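Local coordinates for putative uncharacterized protein (Chaetomium thermophilum, PDB 4X2H) that is of unknown function but has an NTF2-like fold and pairs with a chain of another protein, so it may act as one half of an NTF2-like complex, at residues 14-19 with 149-154; 23-28 with 58-63; 44-49 with 176-181; 86-91 with 130-135. All coordinates share one frame; numbering follows the deposited sequence.

Interaction 1 of 4, residues 14-19 with 149-154; sequences WYYRQI and FNDVFI
Y16 and D151 mark the nearest backbone approach, their CA atoms 10.9 Å apart, as helix 14-19 passes strand 149-154 with an angle of 127° between the two chain directions; the wide gap is bridged by large side chains. The Y16 hydroxyl donates a short hydrogen bond from OH to D151 OD2 (2.5 Å), using the anti lone pair of OD2. Phenylalanines of the same strand flank this bond. F153 points the edge of its ring at the Y16 hydroxyl, with CE1 3.7 Å from OH, while F149 packs its CE2 3.8 Å from Y16 CE1 in a tilted pairing. With CG trans to the backbone N (chi1 -179°), the Y15 side chain reaches toward the strand, and its ring turns one face to F153. The result is a T-shaped pair in which the F153 edge, led by CZ, meets the Y15 face with centroids 5.2 Å apart. The Y15 hydroxyl accepts from W59 NE1. Every residue that touches here is buried, and the one hydrogen bond across the contact has F149 and F153 beside its hydroxyl. Such packing of the long N-terminal helix 3-20 across the curved sheet is characteristic of the NTF2-like fold.

Interaction 2 of 4, residues 23-28 with 58-63; sequences KPVASG and EWDTML
D60 reaches out from helix 58-63 and sets its carboxylate against the backbone of 23-28, where two successive N-H groups meet its two oxygens. V25 N gives the stronger bond, 2.9 Å to D60 OD1, nearly straight at 166° and made to the syn lone pair. A26 N adds a weak one to D60 OD2 at 3.1 Å, bent to 133°. Carbon closes in around the same group: A26 CB lies 3.2 Å from D60 OD2, and V25 CG2 comes within 3.4 Å of D60 OD1. That methyl also touches the indole of W59, 4.0 Å from its CD1. P24 is exposed, although its CB lies 3.3 Å from D60 OD2. The loose, solvent side is at K23, whose CB points away from the helix and whose NZ forms a salt bridge with E21. The N-H groups met by D60 lie where a 3-10 turn begins, closed by G28 N bonding to V25 O at 2.9 Å; their dipoles would probably favour a charged carboxylate. An aspartate carboxylate accepting two consecutive backbone N-H groups thus ties the chain that leaves helix 3-20 to helix 56-66 in this NTF2-like fold.

Interaction 3 of 4, residues 44-49 with 176-181; sequences ADITIN and ASHKYR
D45, T47 and N49 alternate with A176, H178 and Y180 in the hydrogen bonding of a parallel strand pair, near one end of the curved mixed sheet of the NTF2-like fold. Five bonds join the backbones. The first is D45 N to A176 O (3.0 Å), and D45 O then takes the N-H of H178. T47 N bonds to H178 O and Y180 N to T47 O, the latter nearly straight at 169°; N49 N to Y180 O closes the series at 2.8 Å. On one face I48 turns CD1 inward (chi2 -60°) to rest 3.7 Å from Y180 CB, with its CG2 beside the tyrosine ring. The H178 ring lies next to both isoleucines, I46 and I48. On the other face D45, T47 and K179 gather round one water: it lies 2.6 Å from D45 OD1, is also within hydrogen-bonding distance of T47 OG1 and H178 O, and accepts from K179 NZ.

Farther out, D151 and Y29 bond to the two ring nitrogens of H178 and fix its rotation, while F153 stacks on it. A chain of another protein covers the polar face; its own side chains form salt bridges with D45 and R181 and bond to K179. Where the strand is interrupted, A176 and S177 both face I154 in a classic beta bulge. N49 OD1 bonds to A182 N. R181, bent at chi2, folds back until N49 C lies 3.3 Å above its guanidinium plane, toward the rim, and its NH1 donates at 3.0 Å to a second water.

Interaction 4 of 4, residues 86-91 with 130-135; sequences RYDVDC and SVYFGA
R86 and D88 pair with Y132 and S130 in two antiparallel hydrogen-bonded pairs, with Y87 and V131 between them as the non-hydrogen-bonded pair. Four backbone bonds join the strands, from a bent R86 N to Y132 O to an almost straight D88 N to S130 O (177°).

Charge comes next. R86 and D88, two residues apart and on the same face, form a side-on salt bridge: NE meets D88 OD1 and NH2 meets OD2 (2.8 Å), both on the syn sides. The bend of the arginine chain at chi3 (88°) carries the guanidinium back over its neighbour, where it lies flat on the ring of Y132 with centres 4.6 Å apart and planes at 19°. Salt bridge and cation-pi stack together hold the group in place. D88 OD2 also approaches Y132 CE2, at 3.4 Å.

Strand 83-96 is outermost in the NTF2-like sheet within this chain, and 122-135 is its inner neighbour. The outer strand carries a classic beta bulge where D90 and C91 both face S128, and an interchain disulfide through C91 is known for this protein.

Apolar contact occupies the other face. V131 CG1 sits over the Y87 ring, 3.9 Å from its centroid, a CH-pi contact, while the Y87 hydroxyl bonds to Y180.

Waters join polar groups of the two segments. One, 2.7 Å from R86 NH1, links it to A135 O, and another links D88 OD2 to Y132 OH.

Interaction 1 lies about 5 Å from the centre of the chain and touches each of the other three, their centres being about 10 to 11 Å from its own. It meets interaction 2 through a probable hydrogen bond from K23 N to Q18 O (2.7 Å), interaction 3 through one between N150 N and R181 O (2.8 Å), and interaction 4 where I19 and Y16 pack on Y87 and V89. Interactions 3 and 4 have centres about 19 Å apart in one sheet, yet their tyrosines meet across it. W59 of interaction 2 packs on I48 and H178 of interaction 3. Side-chain packing and hydrogen bonds thus connect helices 3-20 and 56-66 with the sheet face that carries H178, Y180 and Y87.

Interaction 1 of 4, residues 14-19 with 149-154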
# COMPACT_ATOMS: atom_id res chain seq x y z
N TRP B 14 -5.62 14.97 3.99
CA TRP B 14 -6.28 15.74 2.93
C TRP B 14 -7.30 14.90 2.16
O TRP B 14 -8.45 15.29 2.01
CB TRP B 14 -5.25 16.30 1.95
CG TRP B 14 -5.91 16.92 0.75
CD1 TRP B 14 -6.48 18.16 0.68
CD2 TRP B 14 -6.09 16.33 -0.54
NE1 TRP B 14 -7.01 18.37 -0.57
CE2 TRP B 14 -6.78 17.26 -1.34
CE3 TRP B 14 -5.74 15.09 -1.10
CZ2 TRP B 14 -7.12 17.00 -2.66
CZ3 TRP B 14 -6.08 14.84 -2.42
CH2 TRP B 14 -6.77 15.79 -3.18
N TYR B 15 -6.85 13.74 1.68
CA TYR B 15 -7.63 12.91 0.78
C TYR B 15 -8.97 12.47 1.39
O TYR B 15 -10.03 12.66 0.79
CB TYR B 15 -6.80 11.68 0.39
CG TYR B 15 -7.50 10.73 -0.56
CD1 TYR B 15 -7.40 10.90 -1.93
CD2 TYR B 15 -8.26 9.68 -0.08
CE1 TYR B 15 -8.05 10.03 -2.80
CE2 TYR B 15 -8.90 8.81 -0.93
CZ TYR B 15 -8.80 9.00 -2.29
OH TYR B 15 -9.44 8.13 -3.15
N TYR B 16 -8.94 11.91 2.58
CA TYR B 16 -10.16 11.41 3.19
C TYR B 16 -11.02 12.54 3.76
O TYR B 16 -12.22 12.38 3.93
CB TYR B 16 -9.81 10.36 4.24
CG TYR B 16 -9.18 9.14 3.59
CD1 TYR B 16 -9.95 8.18 2.96
CD2 TYR B 16 -7.80 8.99 3.57
CE1 TYR B 16 -9.37 7.09 2.34
CE2 TYR B 16 -7.21 7.91 2.95
CZ TYR B 16 -8.00 6.96 2.34
OH TYR B 16 -7.40 5.88 1.72
N ARG B 17 -10.42 13.70 4.02
CA ARG B 17 -11.21 14.87 4.41
C ARG B 17 -12.06 15.35 3.23
O ARG B 17 -13.21 15.72 3.41
CB ARG B 17 -10.31 16.00 4.91
CG ARG B 17 -11.06 17.17 5.53
CD ARG B 17 -10.21 18.44 5.59
NE ARG B 17 -8.81 18.15 5.89
CZ ARG B 17 -7.77 18.65 5.23
NH1 ARG B 17 -7.94 19.50 4.22
NH2 ARG B 17 -6.54 18.32 5.59
N GLN B 18 -11.49 15.33 2.03
CA GLN B 18 -12.23 15.74 0.84
C GLN B 18 -13.45 14.83 0.64
O GLN B 18 -14.56 15.30 0.44
CB GLN B 18 -11.36 15.71 -0.43
CG GLN B 18 -10.10 16.57 -0.39
CD GLN B 18 -10.30 17.90 0.31
OE1 GLN B 18 -9.80 18.11 1.42
NE2 GLN B 18 -11.03 18.80 -0.33
N ILE B 19 -13.21 13.53 0.71
CA ILE B 19 -14.28 12.56 0.49
C ILE B 19 -15.37 12.76 1.54
O ILE B 19 -16.54 12.86 1.20
CB ILE B 19 -13.74 11.12 0.53
CG1 ILE B 19 -12.74 10.92 -0.62
CG2 ILE B 19 -14.88 10.11 0.43
CD1 ILE B 19 -12.08 9.56 -0.67
N PHE B 149 -12.09 -1.02 4.50
CA PHE B 149 -11.45 -0.63 3.25
C PHE B 149 -9.95 -0.66 3.38
O PHE B 149 -9.39 -0.51 4.47
CB PHE B 149 -11.91 0.76 2.78
CG PHE B 149 -11.22 1.92 3.46
CD1 PHE B 149 -11.77 2.49 4.59
CD2 PHE B 149 -10.06 2.47 2.94
CE1 PHE B 149 -11.16 3.56 5.22
CE2 PHE B 149 -9.44 3.54 3.56
CZ PHE B 149 -10.00 4.09 4.70
N ASN B 150 -9.32 -0.90 2.24
CA ASN B 150 -7.89 -0.89 2.10
C ASN B 150 -7.56 -0.15 0.81
O ASN B 150 -7.98 -0.55 -0.27
CB ASN B 150 -7.34 -2.32 2.09
CG ASN B 150 -5.85 -2.38 1.79
OD1 ASN B 150 -5.41 -3.14 0.94
ND2 ASN B 150 -5.08 -1.56 2.50
N ASP B 151 -6.85 0.97 0.96
CA ASP B 151 -6.39 1.79 -0.15
C ASP B 151 -4.88 1.65 -0.29
O ASP B 151 -4.18 1.63 0.71
CB ASP B 151 -6.72 3.27 0.08
CG ASP B 151 -7.95 3.75 -0.68
OD1 ASP B 151 -8.25 3.21 -1.76
OD2 ASP B 151 -8.60 4.70 -0.19
N VAL B 152 -4.39 1.54 -1.52
CA VAL B 152 -2.96 1.67 -1.75
C VAL B 152 -2.73 2.72 -2.83
O VAL B 152 -3.49 2.82 -3.80
CB VAL B 152 -2.28 0.33 -2.14
CG1 VAL B 152 -2.32 -0.65 -0.96
CG2 VAL B 152 -2.89 -0.26 -3.40
N PHE B 153 -1.68 3.52 -2.64
CA PHE B 153 -1.33 4.60 -3.55
C PHE B 153 0.14 4.54 -3.88
O PHE B 153 0.96 4.21 -3.02
CB PHE B 153 -1.61 5.98 -2.95
CG PHE B 153 -3.02 6.20 -2.50
CD1 PHE B 153 -3.40 5.90 -1.21
CD2 PHE B 153 -3.95 6.75 -3.37
CE1 PHE B 153 -4.69 6.14 -0.79
CE2 PHE B 153 -5.24 6.98 -2.95
CZ PHE B 153 -5.61 6.68 -1.66
N ILE B 154 0.47 4.90 -5.12
CA ILE B 154 1.83 5.29 -5.43
C ILE B 154 1.85 6.81 -5.59
O ILE B 154 1.14 7.37 -6.43
CB ILE B 154 2.38 4.60 -6.68
CG1 ILE B 154 2.49 3.10 -6.42
CG2 ILE B 154 3.75 5.16 -7.04
CD1 ILE B 154 2.81 2.27 -7.65

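Interaction 2 of 4, residues 23-28 with 58-63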
# COMPACT_ATOMS: atom_id res chain seq x y z
N LYS B 23 -16.14 16.64 -1.31
CA LYS B 23 -15.33 17.45 -2.21
C LYS B 23 -14.52 16.54 -3.13
O LYS B 23 -14.29 15.38 -2.80
CB LYS B 23 -14.42 18.37 -1.40
CG LYS B 23 -15.16 19.47 -0.67
CD LYS B 23 -14.28 20.17 0.35
CE LYS B 23 -15.03 21.28 1.07
NZ LYS B 23 -14.28 21.76 2.27
N PRO B 24 -14.10 17.06 -4.29
CA PRO B 24 -13.38 16.22 -5.25
C PRO B 24 -11.93 15.95 -4.85
O PRO B 24 -11.29 16.80 -4.23
CB PRO B 24 -13.44 17.04 -6.54
CG PRO B 24 -13.55 18.45 -6.08
CD PRO B 24 -14.36 18.41 -4.82
N VAL B 25 -11.42 14.78 -5.22
CA VAL B 25 -10.02 14.43 -4.97
C VAL B 25 -9.19 14.38 -6.25
O VAL B 25 -8.01 14.07 -6.21
CB VAL B 25 -9.89 13.07 -4.24
CG1 VAL B 25 -10.46 13.17 -2.83
CG2 VAL B 25 -10.57 11.96 -5.02
N ALA B 26 -9.81 14.72 -7.39
CA ALA B 26 -9.14 14.61 -8.68
C ALA B 26 -7.87 15.46 -8.77
O ALA B 26 -6.92 15.12 -9.49
CB ALA B 26 -10.10 14.99 -9.80
N SER B 27 -7.84 16.56 -8.03
CA SER B 27 -6.68 17.45 -8.05
C SER B 27 -5.46 16.81 -7.39
O SER B 27 -4.34 17.31 -7.52
CB SER B 27 -7.01 18.78 -7.36
OG SER B 27 -7.09 18.61 -5.96
N GLY B 28 -5.68 15.69 -6.70
CA GLY B 28 -4.60 14.98 -6.04
C GLY B 28 -3.91 13.96 -6.92
O GLY B 28 -2.98 13.28 -6.48
N GLU B 58 -13.89 10.50 -13.04
CA GLU B 58 -14.90 9.44 -12.98
C GLU B 58 -14.97 8.87 -11.57
O GLU B 58 -16.05 8.58 -11.06
CB GLU B 58 -14.61 8.34 -13.99
CG GLU B 58 -15.66 7.23 -14.00
CD GLU B 58 -15.43 6.19 -15.08
OE1 GLU B 58 -16.11 5.14 -15.03
OE2 GLU B 58 -14.58 6.42 -15.97
N TRP B 59 -13.81 8.70 -10.94
CA TRP B 59 -13.75 8.24 -9.56
C TRP B 59 -14.50 9.19 -8.63
O TRP B 59 -15.24 8.75 -7.75
CB TRP B 59 -12.28 8.09 -9.14
CG TRP B 59 -12.01 7.86 -7.67
CD1 TRP B 59 -11.07 8.50 -6.91
CD2 TRP B 59 -12.67 6.94 -6.79
NE1 TRP B 59 -11.10 8.03 -5.63
CE2 TRP B 59 -12.07 7.07 -5.52
CE3 TRP B 59 -13.71 6.02 -6.95
CZ2 TRP B 59 -12.48 6.32 -4.42
CZ3 TRP B 59 -14.12 5.28 -5.85
CH2 TRP B 59 -13.50 5.43 -4.61
N ASP B 60 -14.35 10.50 -8.84
CA ASP B 60 -15.12 11.48 -8.07
C ASP B 60 -16.62 11.28 -8.27
O ASP B 60 -17.41 11.41 -7.33
CB ASP B 60 -14.72 12.91 -8.46
CG ASP B 60 -13.56 13.45 -7.63
OD1 ASP B 60 -13.47 13.11 -6.42
OD2 ASP B 60 -12.73 14.21 -8.17
N THR B 61 -17.02 10.95 -9.50
CA THR B 61 -18.43 10.73 -9.80
C THR B 61 -18.94 9.47 -9.12
O THR B 61 -20.07 9.43 -8.61
CB THR B 61 -18.66 10.63 -11.32
OG1 THR B 61 -18.31 11.88 -11.93
CG2 THR B 61 -20.12 10.32 -11.64
N MET B 62 -18.12 8.43 -9.10
CA MET B 62 -18.47 7.17 -8.45
C MET B 62 -18.67 7.37 -6.95
O MET B 62 -19.57 6.79 -6.35
CB MET B 62 -17.40 6.12 -8.72
CG MET B 62 -17.33 5.69 -10.18
SD MET B 62 -15.85 4.76 -10.60
CE MET B 62 -16.07 3.28 -9.62
N LEU B 63 -17.83 8.21 -6.35
CA LEU B 63 -17.96 8.53 -4.93
C LEU B 63 -19.28 9.24 -4.67
O LEU B 63 -19.96 8.96 -3.68
CB LEU B 63 -16.79 9.38 -4.46
CG LEU B 63 -15.46 8.64 -4.25
CD1 LEU B 63 -14.33 9.64 -4.08
CD2 LEU B 63 -15.55 7.71 -3.04

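Interaction 3 of 4, residues 44-49 with 176-181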
# COMPACT_ATOMS: atom_id res chain seq x y z
N ALA B 44 -3.20 8.47 -14.41
CA ALA B 44 -3.10 7.73 -13.16
C ALA B 44 -3.77 6.38 -13.37
O ALA B 44 -4.79 6.30 -14.04
CB ALA B 44 -3.75 8.50 -12.02
N ASP B 45 -3.16 5.33 -12.83
CA ASP B 45 -3.73 3.99 -12.94
C ASP B 45 -4.62 3.75 -11.73
O ASP B 45 -4.14 3.61 -10.61
CB ASP B 45 -2.63 2.93 -13.01
CG ASP B 45 -3.17 1.56 -13.36
OD1 ASP B 45 -3.88 0.98 -12.51
OD2 ASP B 45 -2.89 1.08 -14.47
N ILE B 46 -5.93 3.71 -11.97
CA ILE B 46 -6.93 3.64 -10.91
C ILE B 46 -7.77 2.37 -11.02
O ILE B 46 -8.38 2.11 -12.06
CB ILE B 46 -7.86 4.86 -10.93
CG1 ILE B 46 -7.05 6.16 -10.88
CG2 ILE B 46 -8.85 4.82 -9.77
CD1 ILE B 46 -7.87 7.41 -11.14
N THR B 47 -7.80 1.60 -9.94
CA THR B 47 -8.64 0.40 -9.86
C THR B 47 -9.52 0.53 -8.63
O THR B 47 -9.02 0.69 -7.52
CB THR B 47 -7.80 -0.89 -9.77
OG1 THR B 47 -6.76 -0.85 -10.76
CG2 THR B 47 -8.67 -2.11 -10.01
N ILE B 48 -10.83 0.47 -8.83
CA ILE B 48 -11.80 0.63 -7.75
C ILE B 48 -12.59 -0.66 -7.59
O ILE B 48 -13.44 -0.97 -8.43
CB ILE B 48 -12.76 1.81 -8.01
CG1 ILE B 48 -11.98 3.11 -8.25
CG2 ILE B 48 -13.74 1.97 -6.85
CD1 ILE B 48 -11.08 3.54 -7.10
N ASN B 49 -12.31 -1.40 -6.52
CA ASN B 49 -12.94 -2.70 -6.29
C ASN B 49 -12.82 -3.58 -7.52
O ASN B 49 -13.75 -4.30 -7.87
CB ASN B 49 -14.41 -2.53 -5.88
CG ASN B 49 -14.59 -2.36 -4.39
OD1 ASN B 49 -13.67 -2.57 -3.61
ND2 ASN B 49 -15.80 -2.01 -3.98
N ALA B 176 -0.06 8.66 -8.60
CA ALA B 176 0.26 8.06 -9.90
C ALA B 176 -0.48 6.75 -10.10
O ALA B 176 -0.84 6.39 -11.22
CB ALA B 176 1.75 7.84 -10.02
N SER B 177 -0.68 6.03 -9.00
CA SER B 177 -1.46 4.79 -9.00
C SER B 177 -2.32 4.74 -7.74
O SER B 177 -1.93 5.26 -6.70
CB SER B 177 -0.56 3.55 -9.05
OG SER B 177 0.12 3.44 -10.28
N HIS B 178 -3.47 4.08 -7.86
CA HIS B 178 -4.42 3.99 -6.77
C HIS B 178 -5.23 2.72 -6.93
O HIS B 178 -5.82 2.50 -7.98
CB HIS B 178 -5.33 5.21 -6.75
CG HIS B 178 -6.43 5.15 -5.74
ND1 HIS B 178 -7.58 5.89 -5.84
CD2 HIS B 178 -6.56 4.43 -4.59
CE1 HIS B 178 -8.37 5.64 -4.81
NE2 HIS B 178 -7.77 4.75 -4.04
N LYS B 179 -5.23 1.88 -5.90
CA LYS B 179 -6.13 0.74 -5.84
C LYS B 179 -6.98 0.83 -4.58
O LYS B 179 -6.46 0.96 -3.47
CB LYS B 179 -5.38 -0.59 -5.84
CG LYS B 179 -4.43 -0.77 -7.00
CD LYS B 179 -3.71 -2.10 -6.87
CE LYS B 179 -2.80 -2.36 -8.05
NZ LYS B 179 -3.54 -2.31 -9.34
N TYR B 180 -8.29 0.73 -4.78
CA TYR B 180 -9.25 0.78 -3.69
C TYR B 180 -9.94 -0.56 -3.56
O TYR B 180 -10.35 -1.16 -4.55
CB TYR B 180 -10.27 1.88 -3.95
CG TYR B 180 -11.42 1.94 -2.98
CD1 TYR B 180 -12.56 1.17 -3.19
CD2 TYR B 180 -11.39 2.78 -1.88
CE1 TYR B 180 -13.63 1.24 -2.32
CE2 TYR B 180 -12.45 2.85 -1.01
CZ TYR B 180 -13.57 2.08 -1.23
OH TYR B 180 -14.62 2.16 -0.35
N ARG B 181 -10.06 -1.03 -2.32
CA ARG B 181 -10.82 -2.23 -2.00
C ARG B 181 -11.65 -1.99 -0.75
O ARG B 181 -11.16 -1.47 0.24
CB ARG B 181 -9.91 -3.43 -1.79
CG ARG B 181 -9.47 -4.10 -3.08
CD ARG B 181 -10.61 -4.92 -3.68
NE ARG B 181 -10.27 -5.48 -4.98
CZ ARG B 181 -11.13 -6.09 -5.78
NH1 ARG B 181 -12.41 -6.20 -5.42
NH2 ARG B 181 -10.73 -6.58 -6.95
O HOH W 1 -4.54 0.66 -10.06
O HOH W 2 -13.93 -5.66 -2.95

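Interaction 4 of 4, residues 86-91 with 130-135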
# COMPACT_ATOMS: atom_id res chain seq x y z
N ARG B 86 -19.20 7.63 5.39
CA ARG B 86 -18.09 8.19 6.16
C ARG B 86 -16.92 7.23 6.18
O ARG B 86 -17.08 6.06 6.54
CB ARG B 86 -18.53 8.51 7.59
CG ARG B 86 -17.49 9.32 8.37
CD ARG B 86 -17.89 9.55 9.82
NE ARG B 86 -17.46 8.47 10.72
CZ ARG B 86 -18.28 7.72 11.46
NH1 ARG B 86 -19.60 7.88 11.42
NH2 ARG B 86 -17.77 6.78 12.25
N TYR B 87 -15.74 7.73 5.79
CA TYR B 87 -14.51 6.97 5.89
C TYR B 87 -13.75 7.31 7.16
O TYR B 87 -13.48 8.48 7.43
CB TYR B 87 -13.62 7.23 4.66
CG TYR B 87 -14.15 6.61 3.39
CD1 TYR B 87 -15.15 7.24 2.65
CD2 TYR B 87 -13.67 5.40 2.93
CE1 TYR B 87 -15.64 6.67 1.49
CE2 TYR B 87 -14.15 4.83 1.77
CZ TYR B 87 -15.14 5.47 1.06
OH TYR B 87 -15.62 4.90 -0.10
N ASP B 88 -13.39 6.29 7.92
CA ASP B 88 -12.58 6.43 9.13
C ASP B 88 -11.27 5.72 8.93
O ASP B 88 -11.25 4.51 8.74
CB ASP B 88 -13.30 5.85 10.35
CG ASP B 88 -14.42 6.73 10.87
OD1 ASP B 88 -14.74 7.75 10.22
OD2 ASP B 88 -15.00 6.38 11.92
N VAL B 89 -10.16 6.46 8.95
CA VAL B 89 -8.84 5.86 8.79
C VAL B 89 -8.35 5.30 10.12
O VAL B 89 -8.36 5.99 11.14
CB VAL B 89 -7.82 6.89 8.26
CG1 VAL B 89 -6.44 6.27 8.16
CG2 VAL B 89 -8.26 7.41 6.91
N ASP B 90 -7.92 4.04 10.09
CA ASP B 90 -7.45 3.35 11.29
C ASP B 90 -5.93 3.24 11.31
O ASP B 90 -5.32 3.24 12.38
CB ASP B 90 -8.06 1.95 11.38
CG ASP B 90 -9.52 1.98 11.81
OD1 ASP B 90 -9.89 2.84 12.64
OD2 ASP B 90 -10.30 1.14 11.32
N CYS B 91 -5.32 3.14 10.13
CA CYS B 91 -3.87 3.07 10.05
C CYS B 91 -3.38 3.36 8.65
O CYS B 91 -4.12 3.22 7.67
CB CYS B 91 -3.37 1.69 10.49
SG CYS B 91 -3.90 0.31 9.44
N SER B 130 -12.40 1.88 8.09
CA SER B 130 -13.78 1.46 7.89
C SER B 130 -14.55 2.47 7.07
O SER B 130 -14.25 3.67 7.08
CB SER B 130 -14.47 1.25 9.24
OG SER B 130 -13.81 0.26 10.02
N VAL B 131 -15.55 1.97 6.35
CA VAL B 131 -16.52 2.81 5.66
C VAL B 131 -17.87 2.60 6.33
O VAL B 131 -18.36 1.48 6.39
CB VAL B 131 -16.67 2.45 4.17
CG1 VAL B 131 -17.36 3.59 3.43
CG2 VAL B 131 -15.33 2.12 3.54
N TYR B 132 -18.46 3.68 6.83
CA TYR B 132 -19.76 3.60 7.48
C TYR B 132 -20.85 4.17 6.58
O TYR B 132 -20.78 5.32 6.15
CB TYR B 132 -19.75 4.35 8.81
CG TYR B 132 -18.83 3.73 9.83
CD1 TYR B 132 -19.27 2.72 10.67
CD2 TYR B 132 -17.51 4.14 9.93
CE1 TYR B 132 -18.43 2.14 11.60
CE2 TYR B 132 -16.66 3.56 10.86
CZ TYR B 132 -17.12 2.57 11.69
OH TYR B 132 -16.28 2.00 12.61
N PHE B 133 -21.86 3.34 6.31
CA PHE B 133 -23.02 3.77 5.54
C PHE B 133 -24.21 4.02 6.44
O PHE B 133 -24.63 3.13 7.18
CB PHE B 133 -23.36 2.73 4.48
CG PHE B 133 -22.29 2.54 3.46
CD1 PHE B 133 -21.20 1.73 3.72
CD2 PHE B 133 -22.36 3.19 2.24
CE1 PHE B 133 -20.20 1.56 2.76
CE2 PHE B 133 -21.37 3.02 1.29
CZ PHE B 133 -20.29 2.21 1.56
N GLY B 134 -24.75 5.24 6.40
CA GLY B 134 -25.97 5.56 7.11
C GLY B 134 -25.81 5.72 8.62
O GLY B 134 -26.79 5.61 9.36
N ALA B 135 -24.59 5.99 9.06
CA ALA B 135 -24.32 6.20 10.48
C ALA B 135 -24.49 7.67 10.86
O ALA B 135 -24.36 8.56 10.01
CB ALA B 135 -22.91 5.74 10.82
O HOH W 3 -21.31 8.94 9.58
O HOH W 4 -14.04 3.64 13.02
O HOH W 5 -12.59 1.47 12.05